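PDB 4HCW: thiaminase-I from Naegleria gruberi, which is a thiaminase-I-family protein, whose mixed beta-sheet core is surrounded by helices in a fold related to that of the periplasmic binding proteins. Local coordinates for residues L164-Q167 with L168-S171. Numbering follows the deposited sequence.
Sequences LYQQ and LLQS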
loop_
_atom_site.group_PDB
_atom_site.type_symbol
_atom_site.label_atom_id
_atom_site.label_comp_id
_atom_site.label_asym_id
_atom_site.label_seq_id
_atom_site.Cartn_x
_atom_site.Cartn_y
_atom_site.Cartn_z
ATOM N N LEU A 164 8.305 -6.555 -7.680
ATOM C CA LEU A 164 7.994 -7.859 -8.259
ATOM C C LEU A 164 9.208 -8.780 -8.311
ATOM O O LEU A 164 9.084 -9.987 -8.106
ATOM C CB LEU A 164 7.396 -7.703 -9.657
ATOM C CG LEU A 164 6.010 -7.066 -9.729
ATOM C CD1 LEU A 164 5.479 -7.138 -11.145
ATOM C CD2 LEU A 164 5.053 -7.744 -8.761
ATOM N N TYR A 165 10.375 -8.208 -8.590
ATOM C CA TYR A 165 11.608 -8.983 -8.635
ATOM C C TYR A 165 11.895 -9.616 -7.279
ATOM O O TYR A 165 12.207 -10.803 -7.193
ATOM C CB TYR A 165 12.786 -8.109 -9.072
ATOM C CG TYR A 165 14.113 -8.839 -9.102
ATOM C CD1 TYR A 165 14.502 -9.571 -10.218
ATOM C CD2 TYR A 165 14.978 -8.795 -8.014
ATOM C CE1 TYR A 165 15.713 -10.242 -10.247
ATOM C CE2 TYR A 165 16.189 -9.463 -8.034
ATOM C CZ TYR A 165 16.552 -10.183 -9.153
ATOM O OH TYR A 165 17.758 -10.845 -9.174
ATOM N N GLN A 166 11.779 -8.820 -6.222
ATOM C CA GLN A 166 12.057 -9.299 -4.872
ATOM C C GLN A 166 10.987 -10.266 -4.376
ATOM O O GLN A 166 11.274 -11.165 -3.586
ATOM C CB GLN A 166 12.203 -8.122 -3.905
ATOM C CG GLN A 166 13.359 -7.189 -4.236
ATOM C CD GLN A 166 14.711 -7.863 -4.106
ATOM O OE1 GLN A 166 14.871 -8.824 -3.354
ATOM N NE2 GLN A 166 15.695 -7.360 -4.843
ATOM N N GLN A 167 9.755 -10.080 -4.838
ATOM C CA GLN A 167 8.664 -10.971 -4.456
ATOM C C GLN A 167 8.841 -12.349 -5.087
ATOM O O GLN A 167 8.619 -13.372 -4.439
ATOM C CB GLN A 167 7.310 -10.379 -4.850
ATOM C CG GLN A 167 6.901 -9.155 -4.052
ATOM C CD GLN A 167 5.506 -8.676 -4.401
ATOM O OE1 GLN A 167 4.631 -9.473 -4.740
ATOM N NE2 GLN A 167 5.291 -7.368 -4.326
ATOM N N LEU A 168 9.238 -12.367 -6.356
ATOM C CA LEU A 168 9.510 -13.613 -7.061
ATOM C C LEU A 168 10.740 -14.299 -6.478
ATOM O O LEU A 168 10.818 -15.527 -6.436
ATOM C CB LEU A 168 9.736 -13.346 -8.551
ATOM C CG LEU A 168 8.556 -12.868 -9.398
ATOM C CD1 LEU A 168 9.052 -12.194 -10.668
ATOM C CD2 LEU A 168 7.646 -14.028 -9.742
ATOM N N LEU A 169 11.695 -13.493 -6.025
ATOM C CA LEU A 169 12.971 -14.004 -5.537
ATOM C C LEU A 169 12.890 -14.548 -4.112
ATOM O O LEU A 169 12.874 -15.762 -3.906
ATOM C CB LEU A 169 14.047 -12.917 -5.626
ATOM C CG LEU A 169 15.463 -13.285 -5.179
ATOM C CD1 LEU A 169 15.995 -14.467 -5.975
ATOM C CD2 LEU A 169 16.389 -12.084 -5.309
ATOM N N GLN A 170 12.841 -13.647 -3.135
ATOM C CA GLN A 170 12.882 -14.035 -1.726
ATOM C C GLN A 170 11.659 -14.828 -1.271
ATOM O O GLN A 170 10.580 -14.728 -1.857
ATOM C CB GLN A 170 13.064 -12.809 -0.826
ATOM C CG GLN A 170 14.512 -12.399 -0.600
ATOM C CD GLN A 170 15.086 -11.600 -1.753
ATOM O OE1 GLN A 170 16.303 -11.497 -1.905
ATOM N NE2 GLN A 170 14.211 -11.023 -2.568
ATOM N N SER A 171 11.850 -15.617 -0.220
ATOM C CA SER A 171 10.766 -16.356 0.414
ATOM C C SER A 171 10.985 -16.350 1.921
ATOM O O SER A 171 12.125 -16.364 2.388
ATOM C CB SER A 171 10.711 -17.794 -0.105
ATOM O OG SER A 171 11.861 -18.522 0.288
#
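Gln166 and Gln170, one turn apart at the C-terminal end of helix 158-169, lie side by side and point the same way. The chain of Gln170 leaves CB, which rests 3.7 Å from Gln166 O, and bends at CG (chi2 80°), folding the amide back against the helix end instead of letting it run on with the departing backbone. At the tip, NE2 gives a hydrogen bond of 3.1 Å to Gln166 O, reaching a lone pair in the carbonyl plane. NE2 also lies implausibly close to Gln166 OE1; the pairing suggests a second, amide-amide bond, but its detail is doubtful. The two amide planes are only 20° apart. Gln166 is bent as well (chi2 -65°), which brings its OE1 round towards this donor.

Gln166 O is thus gripped twice, since Gln170 N also bonds it at 3.0 Å, the ordinary i to i+4 backbone bond of the last turn. Glutamine suits position 170 because its chain is long enough to carry an N-H donor back to that carbonyl; at Gln166 the amide oxygen would probably offer the same donor a second acceptor. Both side chains also touch Ile179 of strand 176-179.

Further round the helix, Tyr165 runs alongside Leu169, whose CD2 approaches the ring obliquely, 3.8 Å from CE2. Tyrosine gives this buried place a flat apolar ring for Leu169 and Ile195 of helix 193-203, plus a hydroxyl that bonds Asn192 N. Leu168 N bonds Leu164 O at 3.0 Å, and its branched apolar side chain suits contact with Ile195 and Lys198.

Gln170 is the first residue to leave helical geometry, and its side-chain amide adds a second donor to a carbonyl of the final turn, tying the exit from the helix back to the helix itself.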